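Local coordinates for protein uroporphyrinogen-III synthetase (Pseudomonas syringae pv. tomato, PDB 3RE1) that probably catalyses the ring closure of linear hydroxymethylbilane to uroporphyrinogen III, with loss of water, on the route to protoporphyrin IX, at residues A[42-47]-A[178-183]; A[60-65]-A[86-91]; A[96-101]-A[128-133]. All blocks are in the same frame, centred on the assembly; numbering follows the deposited sequence.

Contact 1: residues A[42-47]-A[178-183]; sequences SLPLLE and PQHAPG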
ATOM      1  N   SER A  42      15.952   5.966   6.752  1.00 53.53           N
ATOM      2  CA  SER A  42      15.020   4.914   6.513  1.00 51.99           C
ATOM      3  C   SER A  42      15.198   3.741   7.435  1.00 51.62           C
ATOM      4  O   SER A  42      16.283   3.203   7.572  1.00 51.78           O
ATOM      5  CB  SER A  42      15.104   4.481   5.058  1.00 53.19           C
ATOM      6  OG  SER A  42      14.717   5.565   4.221  1.00 56.56           O
ATOM      7  N   LEU A  43      14.098   3.373   8.077  1.00 55.81           N
ATOM      8  CA  LEU A  43      14.000   2.179   8.906  1.00 58.40           C
ATOM      9  C   LEU A  43      12.787   1.360   8.385  1.00 62.28           C
ATOM     10  O   LEU A  43      11.660   1.558   8.845  1.00 59.54           O
ATOM     11  CB  LEU A  43      13.787   2.569  10.369  1.00 55.96           C
ATOM     12  CG  LEU A  43      13.436   1.413  11.307  1.00 54.97           C
ATOM     13  CD1 LEU A  43      14.646   0.528  11.498  1.00 61.70           C
ATOM     14  CD2 LEU A  43      12.983   1.933  12.631  1.00 57.70           C
ATOM     15  N   PRO A  44      13.018   0.437   7.423  1.00 64.30           N
ATOM     16  CA  PRO A  44      11.962  -0.344   6.783  1.00 63.18           C
ATOM     17  C   PRO A  44      11.154  -1.196   7.759  1.00 65.08           C
ATOM     18  O   PRO A  44      11.716  -1.968   8.529  1.00 63.86           O
ATOM     19  CB  PRO A  44      12.725  -1.198   5.776  1.00 64.30           C
ATOM     20  CG  PRO A  44      14.043  -1.436   6.449  1.00 66.06           C
ATOM     21  CD  PRO A  44      14.349  -0.064   7.031  1.00 64.96           C
ATOM     22  N   LEU A  45       9.831  -1.046   7.712  1.00 66.48           N
ATOM     23  CA  LEU A  45       8.937  -1.771   8.590  1.00 64.63           C
ATOM     24  C   LEU A  45       8.171  -2.842   7.835  1.00 64.37           C
ATOM     25  O   LEU A  45       7.734  -3.821   8.432  1.00 65.79           O
ATOM     26  CB  LEU A  45       7.977  -0.794   9.262  1.00 64.26           C
ATOM     27  CG  LEU A  45       8.613   0.317  10.104  1.00 63.85           C
ATOM     28  CD1 LEU A  45       7.525   1.080  10.791  1.00 62.93           C
ATOM     29  CD2 LEU A  45       9.557  -0.259  11.139  1.00 57.73           C
ATOM     30  N   LEU A  46       8.023  -2.654   6.524  1.00 64.20           N
ATOM     31  CA  LEU A  46       7.357  -3.626   5.657  1.00 63.15           C
ATOM     32  C   LEU A  46       8.270  -4.185   4.598  1.00 64.27           C
ATOM     33  O   LEU A  46       9.106  -3.489   4.044  1.00 65.90           O
ATOM     34  CB  LEU A  46       6.182  -2.987   4.922  1.00 61.66           C
ATOM     35  CG  LEU A  46       4.946  -2.642   5.718  1.00 61.63           C
ATOM     36  CD1 LEU A  46       4.530  -3.852   6.541  1.00 58.52           C
ATOM     37  CD2 LEU A  46       5.276  -1.451   6.588  1.00 68.88           C
ATOM     38  N   GLU A  47       8.074  -5.455   4.300  1.00 66.21           N
ATOM     39  CA  GLU A  47       8.761  -6.066   3.195  1.00 71.21           C
ATOM     40  C   GLU A  47       7.765  -6.903   2.428  1.00 72.85           C
ATOM     41  O   GLU A  47       6.841  -7.458   3.027  1.00 73.62           O
ATOM     42  CB  GLU A  47       9.881  -6.929   3.726  1.00 73.42           C
ATOM     43  CG  GLU A  47      11.203  -6.195   3.808  1.00 72.97           C
ATOM     44  CD  GLU A  47      11.886  -6.057   2.454  1.00 76.01           C
ATOM     45  OE1 GLU A  47      11.323  -5.376   1.561  1.00 75.32           O
ATOM     46  OE2 GLU A  47      12.998  -6.626   2.291  1.00 78.11           O
ATOM     47  N   PRO A 178      10.549  -6.568   8.910  1.00 69.92           N
ATOM     48  CA  PRO A 178      11.963  -6.885   8.863  1.00 69.71           C
ATOM     49  C   PRO A 178      12.534  -7.062  10.265  1.00 70.94           C
ATOM     50  O   PRO A 178      12.074  -6.436  11.216  1.00 72.58           O
ATOM     51  CB  PRO A 178      12.549  -5.668   8.164  1.00 67.98           C
ATOM     52  CG  PRO A 178      11.481  -5.316   7.192  1.00 68.72           C
ATOM     53  CD  PRO A 178      10.226  -5.461   7.989  1.00 68.50           C
ATOM     54  N   GLN A 179      13.520  -7.938  10.390  1.00 73.84           N
ATOM     55  CA  GLN A 179      14.134  -8.211  11.681  1.00 76.72           C
ATOM     56  C   GLN A 179      15.003  -7.042  12.162  1.00 76.89           C
ATOM     57  O   GLN A 179      16.074  -6.778  11.592  1.00 66.97           O
ATOM     58  CB  GLN A 179      14.954  -9.508  11.607  1.00 80.41           C
ATOM     59  CG  GLN A 179      15.263 -10.127  12.976  1.00 81.78           C
ATOM     60  CD  GLN A 179      14.019 -10.230  13.881  1.00 85.98           C
ATOM     61  OE1 GLN A 179      14.128 -10.186  15.124  1.00 86.63           O
ATOM     62  NE2 GLN A 179      12.834 -10.369  13.263  1.00 81.45           N
ATOM     63  N   HIS A 180      14.515  -6.352  13.203  1.00 78.56           N
ATOM     64  CA  HIS A 180      15.203  -5.198  13.810  1.00 78.32           C
ATOM     65  C   HIS A 180      15.533  -5.388  15.283  1.00 78.88           C
ATOM     66  O   HIS A 180      14.726  -5.919  16.057  1.00 77.58           O
ATOM     67  CB  HIS A 180      14.371  -3.926  13.672  1.00 75.98           C
ATOM     68  CG  HIS A 180      14.334  -3.383  12.286  1.00 79.74           C
ATOM     69  ND1 HIS A 180      13.296  -2.608  11.820  1.00 80.68           N
ATOM     70  CD2 HIS A 180      15.201  -3.513  11.251  1.00 82.77           C
ATOM     71  CE1 HIS A 180      13.526  -2.278  10.561  1.00 81.19           C
ATOM     72  NE2 HIS A 180      14.676  -2.817  10.190  1.00 81.05           N
ATOM     73  N   ALA A 181      16.720  -4.925  15.664  1.00 78.29           N
ATOM     74  CA  ALA A 181      17.149  -4.972  17.055  1.00 79.97           C
ATOM     75  C   ALA A 181      16.191  -4.128  17.902  1.00 79.90           C
ATOM     76  O   ALA A 181      15.817  -3.022  17.499  1.00 82.05           O
ATOM     77  CB  ALA A 181      18.579  -4.451  17.177  1.00 78.89           C
ATOM     78  N   PRO A 182      15.772  -4.651  19.071  1.00 78.68           N
ATOM     79  CA  PRO A 182      14.834  -3.943  19.948  1.00 76.29           C
ATOM     80  C   PRO A 182      15.287  -2.541  20.310  1.00 74.41           C
ATOM     81  O   PRO A 182      16.476  -2.289  20.541  1.00 73.23           O
ATOM     82  CB  PRO A 182      14.788  -4.831  21.188  1.00 76.48           C
ATOM     83  CG  PRO A 182      14.980  -6.198  20.627  1.00 79.67           C
ATOM     84  CD  PRO A 182      16.079  -5.993  19.599  1.00 79.93           C
ATOM     85  N   GLY A 183      14.331  -1.627  20.348  1.00 71.58           N
ATOM     86  CA  GLY A 183      14.644  -0.252  20.682  1.00 70.04           C
ATOM     87  C   GLY A 183      15.307   0.578  19.590  1.00 68.39           C
ATOM     88  O   GLY A 183      15.511   1.783  19.788  1.00 67.95           O
TER

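Contact 2: residues A[60-65]-A[86-91]; sequences IIFELL and DEVWPQ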
ATOM      1  N   ILE A  60      -6.689 -21.971 -10.626  1.00 57.31           N
ATOM      2  CA  ILE A  60      -7.503 -20.783 -10.692  1.00 57.81           C
ATOM      3  C   ILE A  60      -6.946 -19.882 -11.796  1.00 54.50           C
ATOM      4  O   ILE A  60      -7.695 -19.267 -12.550  1.00 58.03           O
ATOM      5  CB  ILE A  60      -7.604 -20.051  -9.335  1.00 58.70           C
ATOM      6  CG1 ILE A  60      -8.140 -18.643  -9.554  1.00 61.60           C
ATOM      7  CG2 ILE A  60      -6.268 -19.959  -8.661  1.00 63.99           C
ATOM      8  CD1 ILE A  60      -8.702 -17.961  -8.304  1.00 45.63           C
ATOM      9  N   ILE A  61      -5.623 -19.843 -11.911  1.00 53.73           N
ATOM     10  CA  ILE A  61      -4.974 -19.086 -12.976  1.00 50.05           C
ATOM     11  C   ILE A  61      -5.391 -19.564 -14.363  1.00 47.53           C
ATOM     12  O   ILE A  61      -5.720 -18.767 -15.199  1.00 46.96           O
ATOM     13  CB  ILE A  61      -3.446 -19.170 -12.862  1.00 51.58           C
ATOM     14  CG1 ILE A  61      -2.945 -18.225 -11.756  1.00 48.07           C
ATOM     15  CG2 ILE A  61      -2.789 -18.832 -14.212  1.00 41.46           C
ATOM     16  CD1 ILE A  61      -3.764 -18.093 -10.460  1.00 45.63           C
ATOM     17  N   PHE A  62      -5.392 -20.872 -14.598  1.00 49.05           N
ATOM     18  CA  PHE A  62      -5.840 -21.427 -15.879  1.00 47.67           C
ATOM     19  C   PHE A  62      -7.329 -21.152 -16.183  1.00 49.30           C
ATOM     20  O   PHE A  62      -7.713 -20.953 -17.349  1.00 49.74           O
ATOM     21  CB  PHE A  62      -5.580 -22.936 -15.922  1.00 44.87           C
ATOM     22  CG  PHE A  62      -5.870 -23.565 -17.257  1.00 47.46           C
ATOM     23  CD1 PHE A  62      -4.869 -23.647 -18.228  1.00 45.70           C
ATOM     24  CD2 PHE A  62      -7.147 -24.069 -17.561  1.00 48.19           C
ATOM     25  CE1 PHE A  62      -5.107 -24.228 -19.475  1.00 32.21           C
ATOM     26  CE2 PHE A  62      -7.406 -24.642 -18.809  1.00 45.39           C
ATOM     27  CZ  PHE A  62      -6.357 -24.734 -19.776  1.00 37.61           C
ATOM     28  N   GLU A  63      -8.166 -21.131 -15.146  1.00 49.22           N
ATOM     29  CA  GLU A  63      -9.586 -20.842 -15.356  1.00 51.09           C
ATOM     30  C   GLU A  63     -10.035 -19.398 -15.135  1.00 47.93           C
ATOM     31  O   GLU A  63     -11.197 -19.164 -14.861  1.00 45.90           O
ATOM     32  CB  GLU A  63     -10.457 -21.804 -14.541  1.00 50.27           C
ATOM     33  CG  GLU A  63     -10.544 -23.202 -15.181  1.00 57.89           C
ATOM     34  CD  GLU A  63     -11.534 -24.103 -14.479  1.00 70.94           C
ATOM     35  OE1 GLU A  63     -12.757 -24.042 -14.804  1.00 67.95           O
ATOM     36  OE2 GLU A  63     -11.083 -24.866 -13.588  1.00 75.15           O
ATOM     37  N   LEU A  64      -9.115 -18.443 -15.282  1.00 45.56           N
ATOM     38  CA  LEU A  64      -9.408 -17.007 -15.113  1.00 41.30           C
ATOM     39  C   LEU A  64     -10.661 -16.572 -15.824  1.00 35.74           C
ATOM     40  O   LEU A  64     -11.307 -15.653 -15.397  1.00 35.53           O
ATOM     41  CB  LEU A  64      -8.258 -16.131 -15.610  1.00 34.30           C
ATOM     42  CG  LEU A  64      -7.102 -15.981 -14.648  1.00 42.67           C
ATOM     43  CD1 LEU A  64      -6.056 -15.101 -15.287  1.00 45.52           C
ATOM     44  CD2 LEU A  64      -7.547 -15.404 -13.352  1.00 38.57           C
ATOM     45  N   LEU A  65     -11.001 -17.264 -16.901  1.00 37.90           N
ATOM     46  CA  LEU A  65     -12.196 -16.932 -17.649  1.00 41.58           C
ATOM     47  C   LEU A  65     -13.461 -17.194 -16.865  1.00 38.96           C
ATOM     48  O   LEU A  65     -14.518 -16.689 -17.215  1.00 37.18           O
ATOM     49  CB  LEU A  65     -12.238 -17.692 -18.969  1.00 43.80           C
ATOM     50  CG  LEU A  65     -11.061 -17.502 -19.927  1.00 44.97           C
ATOM     51  CD1 LEU A  65     -11.406 -18.199 -21.259  1.00 47.16           C
ATOM     52  CD2 LEU A  65     -10.728 -16.039 -20.134  1.00 32.61           C
ATOM     53  N   ASP A  86       1.905 -15.457 -17.562  1.00 54.24           N
ATOM     54  CA  ASP A  86       2.905 -15.764 -18.572  1.00 54.09           C
ATOM     55  C   ASP A  86       3.359 -17.211 -18.525  1.00 54.23           C
ATOM     56  O   ASP A  86       3.811 -17.772 -19.522  1.00 51.59           O
ATOM     57  CB  ASP A  86       4.117 -14.869 -18.400  1.00 54.64           C
ATOM     58  CG  ASP A  86       5.133 -15.085 -19.479  1.00 54.57           C
ATOM     59  OD1 ASP A  86       4.879 -14.620 -20.612  1.00 51.48           O
ATOM     60  OD2 ASP A  86       6.174 -15.717 -19.187  1.00 54.94           O
ATOM     61  N   GLU A  87       3.234 -17.819 -17.363  1.00 51.23           N
ATOM     62  CA  GLU A  87       3.656 -19.186 -17.220  1.00 54.38           C
ATOM     63  C   GLU A  87       2.644 -20.183 -17.754  1.00 58.23           C
ATOM     64  O   GLU A  87       3.029 -21.181 -18.357  1.00 62.44           O
ATOM     65  CB  GLU A  87       3.922 -19.466 -15.761  1.00 56.24           C
ATOM     66  CG  GLU A  87       4.362 -20.874 -15.447  1.00 60.12           C
ATOM     67  CD  GLU A  87       5.021 -20.950 -14.080  1.00 70.53           C
ATOM     68  OE1 GLU A  87       6.209 -20.537 -13.967  1.00 73.03           O
ATOM     69  OE2 GLU A  87       4.348 -21.396 -13.112  1.00 70.33           O
ATOM     70  N   VAL A  88       1.360 -19.919 -17.525  1.00 58.08           N
ATOM     71  CA  VAL A  88       0.281 -20.842 -17.928  1.00 55.41           C
ATOM     72  C   VAL A  88      -0.415 -20.457 -19.245  1.00 49.25           C
ATOM     73  O   VAL A  88      -0.763 -21.316 -20.027  1.00 50.47           O
ATOM     74  CB  VAL A  88      -0.803 -20.961 -16.802  1.00 58.22           C
ATOM     75  CG1 VAL A  88      -1.887 -21.979 -17.193  1.00 60.94           C
ATOM     76  CG2 VAL A  88      -0.166 -21.358 -15.477  1.00 56.02           C
ATOM     77  N   TRP A  89      -0.622 -19.167 -19.468  1.00 43.42           N
ATOM     78  CA  TRP A  89      -1.235 -18.664 -20.689  1.00 48.25           C
ATOM     79  C   TRP A  89      -0.229 -18.396 -21.806  1.00 51.12           C
ATOM     80  O   TRP A  89       0.596 -17.481 -21.693  1.00 54.64           O
ATOM     81  CB  TRP A  89      -1.982 -17.360 -20.398  1.00 45.54           C
ATOM     82  CG  TRP A  89      -3.163 -17.574 -19.544  1.00 47.92           C
ATOM     83  CD1 TRP A  89      -3.180 -18.022 -18.259  1.00 38.56           C
ATOM     84  CD2 TRP A  89      -4.523 -17.410 -19.929  1.00 43.09           C
ATOM     85  NE1 TRP A  89      -4.457 -18.143 -17.829  1.00 34.61           N
ATOM     86  CE2 TRP A  89      -5.306 -17.776 -18.832  1.00 39.47           C
ATOM     87  CE3 TRP A  89      -5.150 -16.988 -21.096  1.00 36.60           C
ATOM     88  CZ2 TRP A  89      -6.690 -17.742 -18.869  1.00 39.09           C
ATOM     89  CZ3 TRP A  89      -6.512 -16.939 -21.126  1.00 35.60           C
ATOM     90  CH2 TRP A  89      -7.270 -17.322 -20.030  1.00 40.14           C
ATOM     91  N   PRO A  90      -0.303 -19.163 -22.907  1.00 53.42           N
ATOM     92  CA  PRO A  90       0.601 -18.893 -24.038  1.00 52.85           C
ATOM     93  C   PRO A  90       0.383 -17.473 -24.585  1.00 52.95           C
ATOM     94  O   PRO A  90       1.197 -16.960 -25.335  1.00 54.27           O
ATOM     95  CB  PRO A  90       0.219 -19.970 -25.050  1.00 50.13           C
ATOM     96  CG  PRO A  90      -0.365 -21.090 -24.196  1.00 46.66           C
ATOM     97  CD  PRO A  90      -1.144 -20.354 -23.158  1.00 53.03           C
ATOM     98  N   GLN A  91      -0.709 -16.841 -24.167  1.00 54.13           N
ATOM     99  CA  GLN A  91      -1.048 -15.482 -24.541  1.00 52.71           C
ATOM    100  C   GLN A  91      -1.856 -14.859 -23.415  1.00 54.82           C
ATOM    101  O   GLN A  91      -2.451 -15.570 -22.584  1.00 49.92           O
ATOM    102  CB  GLN A  91      -1.899 -15.481 -25.804  1.00 52.71           C
ATOM    103  CG  GLN A  91      -1.148 -15.136 -27.060  1.00 58.54           C
ATOM    104  CD  GLN A  91      -1.999 -15.271 -28.332  1.00 62.79           C
ATOM    105  OE1 GLN A  91      -1.685 -14.667 -29.363  1.00 67.57           O
ATOM    106  NE2 GLN A  91      -3.065 -16.069 -28.268  1.00 52.28           N
TER

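Contact 3: residues A[96-101]-A[128-133]; sequences PWFSVG and LDHPRL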
ATOM      1  N   PRO A  96     -11.664  -8.336 -19.150  1.00 38.47           N
ATOM      2  CA  PRO A  96     -11.498  -7.033 -18.490  1.00 35.36           C
ATOM      3  C   PRO A  96     -10.710  -7.147 -17.210  1.00 37.47           C
ATOM      4  O   PRO A  96     -10.973  -8.022 -16.381  1.00 40.62           O
ATOM      5  CB  PRO A  96     -12.930  -6.585 -18.226  1.00 35.58           C
ATOM      6  CG  PRO A  96     -13.739  -7.297 -19.268  1.00 37.76           C
ATOM      7  CD  PRO A  96     -13.091  -8.649 -19.352  1.00 37.49           C
ATOM      8  N   TRP A  97      -9.707  -6.282 -17.082  1.00 39.49           N
ATOM      9  CA  TRP A  97      -8.839  -6.217 -15.914  1.00 35.37           C
ATOM     10  C   TRP A  97      -8.866  -4.763 -15.462  1.00 37.42           C
ATOM     11  O   TRP A  97      -8.921  -3.848 -16.295  1.00 31.60           O
ATOM     12  CB  TRP A  97      -7.407  -6.629 -16.283  1.00 27.47           C
ATOM     13  CG  TRP A  97      -7.182  -8.117 -16.318  1.00 34.20           C
ATOM     14  CD1 TRP A  97      -7.899  -9.045 -17.022  1.00 37.87           C
ATOM     15  CD2 TRP A  97      -6.168  -8.847 -15.613  1.00 29.73           C
ATOM     16  NE1 TRP A  97      -7.410 -10.306 -16.773  1.00 36.43           N
ATOM     17  CE2 TRP A  97      -6.339 -10.204 -15.926  1.00 34.13           C
ATOM     18  CE3 TRP A  97      -5.141  -8.480 -14.748  1.00 37.16           C
ATOM     19  CZ2 TRP A  97      -5.516 -11.206 -15.384  1.00 34.96           C
ATOM     20  CZ3 TRP A  97      -4.321  -9.485 -14.210  1.00 35.03           C
ATOM     21  CH2 TRP A  97      -4.520 -10.820 -14.527  1.00 29.12           C
ATOM     22  N   PHE A  98      -8.820  -4.545 -14.148  1.00 36.90           N
ATOM     23  CA  PHE A  98      -8.865  -3.199 -13.619  1.00 35.16           C
ATOM     24  C   PHE A  98      -7.869  -2.996 -12.510  1.00 37.04           C
ATOM     25  O   PHE A  98      -7.387  -3.974 -11.914  1.00 33.95           O
ATOM     26  CB  PHE A  98     -10.288  -2.910 -13.127  1.00 35.17           C
ATOM     27  CG  PHE A  98     -11.349  -3.201 -14.154  1.00 34.33           C
ATOM     28  CD1 PHE A  98     -11.839  -4.470 -14.309  1.00 29.73           C
ATOM     29  CD2 PHE A  98     -11.824  -2.206 -15.005  1.00 37.66           C
ATOM     30  CE1 PHE A  98     -12.817  -4.752 -15.270  1.00 31.98           C
ATOM     31  CE2 PHE A  98     -12.820  -2.492 -15.963  1.00 31.41           C
ATOM     32  CZ  PHE A  98     -13.301  -3.763 -16.085  1.00 27.18           C
ATOM     33  N   SER A  99      -7.588  -1.720 -12.219  1.00 39.67           N
ATOM     34  CA  SER A  99      -6.718  -1.306 -11.092  1.00 44.46           C
ATOM     35  C   SER A  99      -7.228  -0.003 -10.513  1.00 50.63           C
ATOM     36  O   SER A  99      -7.999   0.710 -11.160  1.00 51.63           O
ATOM     37  CB  SER A  99      -5.283  -1.086 -11.577  1.00 40.14           C
ATOM     38  OG  SER A  99      -5.255  -0.207 -12.700  1.00 40.00           O
ATOM     39  N   VAL A 100      -6.786   0.325  -9.304  1.00 56.41           N
ATOM     40  CA  VAL A 100      -7.191   1.578  -8.668  1.00 57.83           C
ATOM     41  C   VAL A 100      -6.387   2.722  -9.279  1.00 60.92           C
ATOM     42  O   VAL A 100      -6.961   3.711  -9.769  1.00 62.30           O
ATOM     43  CB  VAL A 100      -6.969   1.532  -7.145  1.00 60.28           C
ATOM     44  CG1 VAL A 100      -8.032   0.649  -6.484  1.00 56.34           C
ATOM     45  CG2 VAL A 100      -5.559   0.997  -6.836  1.00 61.31           C
ATOM     46  N   GLY A 101      -5.061   2.573  -9.279  1.00 61.94           N
ATOM     47  CA  GLY A 101      -4.199   3.594  -9.849  1.00 64.37           C
ATOM     48  C   GLY A 101      -3.631   3.247 -11.214  1.00 66.76           C
ATOM     49  O   GLY A 101      -3.560   2.087 -11.594  1.00 67.28           O
ATOM     50  N   LEU A 128     -15.616   1.309  -8.568  1.00 58.16           N
ATOM     51  CA  LEU A 128     -16.953   0.733  -8.558  1.00 60.93           C
ATOM     52  C   LEU A 128     -17.857   1.373  -9.590  1.00 62.01           C
ATOM     53  O   LEU A 128     -18.758   0.722 -10.124  1.00 61.80           O
ATOM     54  CB  LEU A 128     -17.563   0.923  -7.174  1.00 59.61           C
ATOM     55  CG  LEU A 128     -18.521  -0.151  -6.685  1.00 62.86           C
ATOM     56  CD1 LEU A 128     -17.747  -1.438  -6.404  1.00 51.93           C
ATOM     57  CD2 LEU A 128     -19.261   0.355  -5.428  1.00 62.73           C
ATOM     58  N   ASP A 129     -17.618   2.649  -9.871  1.00 63.16           N
ATOM     59  CA  ASP A 129     -18.420   3.372 -10.862  1.00 65.71           C
ATOM     60  C   ASP A 129     -17.858   3.337 -12.287  1.00 65.37           C
ATOM     61  O   ASP A 129     -18.456   3.901 -13.195  1.00 69.03           O
ATOM     62  CB  ASP A 129     -18.597   4.829 -10.429  1.00 67.75           C
ATOM     63  CG  ASP A 129     -19.525   4.973  -9.241  1.00 73.78           C
ATOM     64  OD1 ASP A 129     -19.351   4.234  -8.230  1.00 73.70           O
ATOM     65  OD2 ASP A 129     -20.424   5.841  -9.318  1.00 78.35           O
ATOM     66  N   HIS A 130     -16.716   2.691 -12.486  1.00 60.53           N
ATOM     67  CA  HIS A 130     -16.093   2.648 -13.792  1.00 56.98           C
ATOM     68  C   HIS A 130     -16.978   1.851 -14.749  1.00 55.24           C
ATOM     69  O   HIS A 130     -17.157   0.656 -14.565  1.00 61.43           O
ATOM     70  CB  HIS A 130     -14.732   1.990 -13.658  1.00 58.39           C
ATOM     71  CG  HIS A 130     -13.834   2.171 -14.841  1.00 56.50           C
ATOM     72  ND1 HIS A 130     -12.558   1.649 -14.885  1.00 59.04           N
ATOM     73  CD2 HIS A 130     -14.007   2.829 -16.008  1.00 60.56           C
ATOM     74  CE1 HIS A 130     -11.984   1.981 -16.027  1.00 61.31           C
ATOM     75  NE2 HIS A 130     -12.844   2.699 -16.728  1.00 63.95           N
ATOM     76  N   PRO A 131     -17.536   2.505 -15.785  1.00 56.50           N
ATOM     77  CA  PRO A 131     -18.490   1.906 -16.744  1.00 56.27           C
ATOM     78  C   PRO A 131     -17.993   0.567 -17.269  1.00 56.46           C
ATOM     79  O   PRO A 131     -18.707  -0.442 -17.290  1.00 54.23           O
ATOM     80  CB  PRO A 131     -18.541   2.942 -17.862  1.00 56.45           C
ATOM     81  CG  PRO A 131     -18.341   4.233 -17.127  1.00 54.82           C
ATOM     82  CD  PRO A 131     -17.256   3.911 -16.129  1.00 55.55           C
ATOM     83  N   ARG A 132     -16.747   0.584 -17.695  1.00 55.41           N
ATOM     84  CA  ARG A 132     -16.096  -0.587 -18.209  1.00 55.28           C
ATOM     85  C   ARG A 132     -16.352  -1.737 -17.232  1.00 55.91           C
ATOM     86  O   ARG A 132     -16.726  -2.837 -17.635  1.00 57.22           O
ATOM     87  CB  ARG A 132     -14.609  -0.275 -18.312  1.00 60.71           C
ATOM     88  CG  ARG A 132     -13.817  -1.228 -19.139  1.00 62.12           C
ATOM     89  CD  ARG A 132     -13.910  -0.954 -20.617  1.00 57.49           C
ATOM     90  NE  ARG A 132     -12.992  -1.864 -21.283  1.00 64.07           N
ATOM     91  CZ  ARG A 132     -13.122  -3.190 -21.241  1.00 68.22           C
ATOM     92  NH1 ARG A 132     -14.139  -3.745 -20.577  1.00 69.05           N
ATOM     93  NH2 ARG A 132     -12.248  -3.966 -21.861  1.00 64.86           N
ATOM     94  N   LEU A 133     -16.165  -1.462 -15.941  1.00 52.83           N
ATOM     95  CA  LEU A 133     -16.339  -2.460 -14.901  1.00 49.32           C
ATOM     96  C   LEU A 133     -17.803  -2.829 -14.711  1.00 53.47           C
ATOM     97  O   LEU A 133     -18.137  -3.999 -14.565  1.00 55.62           O
ATOM     98  CB  LEU A 133     -15.763  -1.953 -13.578  1.00 46.25           C
ATOM     99  CG  LEU A 133     -15.873  -2.972 -12.432  1.00 47.72           C
ATOM    100  CD1 LEU A 133     -15.116  -4.249 -12.810  1.00 42.75           C
ATOM    101  CD2 LEU A 133     -15.368  -2.383 -11.116  1.00 38.70           C
TER

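Contact 1: residues A[42-47]-A[178-183]
The imidazole of His180 meets Leu43 over one face, where methyl CD1 sits towards the rim in a CH-pi contact, while Pro44 O stands at the edge, near the plane. The spacing of both atoms from His180 CE1 is too short to be trusted, so only the side of approach is meaningful. The opposite face looks towards the carbonyl oxygen of Pro178 in its own segment, 3.9 Å above the ring plane. Also at the edge, more loosely, is Leu45 CD2, which lies 4.5 Å from His180 ND1. No hydrogen bond crosses here; between these two segments the ring is met by packing alone. With CG turned opposite its own carbonyl carbon (chi1 -73°), His180 reaches across to 42-47, and the Pro44 ring meets it slantwise, Pro44 CG lying 4.0 Å from His180 NE2. Leu43 runs past the imidazole in the opposite direction and continues onto Leu185; Leu211 of helix 209-212 also touches the histidine.

Pro178 forms a second point of touch. Pro178 CD sits 3.0 Å from Leu45 O, and Pro178 CG 3.5 Å from Glu47 CG, the glutamate chain being bent at chi2 (-78°) as it crosses the proline. Beyond this point the backbones pair, Glu47 bonding to Tyr176. Segment 42-47 leads out of the five-stranded parallel sheet into strand 47-50; the loop 178-183 brings the chain back after strand 166-176. The contact thus marks the point where the antiparallel two-strand connection between the two alpha/beta domains, a hallmark of the uroporphyrinogen-III synthase fold, joins the domain with the parallel sheet.

Contact 2: residues A[60-65]-A[86-91]
Two helices of the mixed-sheet alpha/beta domain, 54-62 and 75-88, finish side by side, and the residues at and just beyond their last turns, Ile61, Phe62, Leu64 and Leu65 against Val88 and Trp89, lock the ends together. The polar element is a single hydrogen bond: the indole NE1 of Trp89 donates to Ile61 O at 3.0 Å. It is nearly straight at nitrogen (165°), and the oxygen lies close to the indole plane, but the donor stands above the carbonyl plane, 43° out of it. The same oxygen takes a weak bond from Leu64 N, so a carbonyl at the end of the helix is held both by the turn that follows and by a side chain from the neighbouring helix end.

With the bond lying near the indole plane, the six-membered ring is directed along the outgoing chain, where leucines flank it. Leu65 CD2 meets CH2 of Trp89 at the ring edge, 3.7 Å away, while Leu64 CB approaches Trp89 CZ2 obliquely at 4.0 Å. One residue earlier, Val88 splits its two methyls between two partners. Val88 CG1, anti to the backbone N (chi1 -177°), presses on the edge of the Phe62 ring in its plane, 3.6 Å from Phe62 CD1; Val88 CG2 rests 3.9 Å from Ile61 CG2.

Inward, Ile61 continues onto Leu170 of strand 166-176, and Leu64 onto Leu145 and Met147 of strand 143-148. Outward, Glu87 forms a salt bridge with Arg58 that ties the same two helices by charge. The chain passes from helix 54-62 through strand 69-72 to helix 75-88, and then to the adjacent parallel strand 97-99. Such end-to-end packing of a crossover helix on the helix before it belongs to an open-sheet alpha/beta domain.

Contact 3: residues A[96-101]-A[128-133]
With CG set opposite its carbonyl carbon (chi1 -52°), Phe98 stands up from its strand into the start of helix 131-137, where Leu133, its own CG extended away from the backbone N (chi1 -178°), lays a methyl over the ring. Leu133 CD1 is 3.7 Å from the centroid of the Phe98 ring, a CH-pi contact over one face, displaced towards the rim. The end of the ring probes the helix backbone, with Phe98 CZ 3.5 Å from Leu133 CA. Arg132 comes in at the edge, its CG 3.6 Å from Phe98 CE2. His130, at the N-cap position of the helix, forms an offset edge-to-face pair in which Phe98 turns an edge towards the imidazole face; the planes stand at 78°, with the two centroids 5.8 Å apart.

This is a helix packed on the parallel part of the mixed sheet. Helix 131-137 belongs to the connection from the edge strand 115-116 back to strand 143-148; strands 97-99 and 69-72 lie between, and the helix packs over Phe98 of the first and Ala69 of the second.

Further out, the guanidinium of Arg132 passes Pro96, with NH1 3.8 Å from the proline CG. The charge of Arg132 is answered elsewhere, by a salt bridge from NH2 to Asp114 just before strand 115-116, while Ser116 touches Phe98, His130 and Arg132 alike.

Overall arrangement
Contacts 2 and 3 belong to one domain and touch, Leu64 CD1 lying 3.9 Å from Trp97 CZ2; helix 75-88, which ends in contact 2, is followed in the chain by strand 97-99 of contact 3. Contact 1 stands apart, where the linking strands meet the other domain; its centre is about 35 Å from that of contact 3, on the opposite side of the chain's centre. Contacts 1 and 3 have no exposed residue among those that touch, whereas contact 2 has two and adds an indole-to-carbonyl bond. Contact 3 sets a helix on a sheet through aromatic and aliphatic packing; contact 1 joins two loops without a hydrogen bond between its segments.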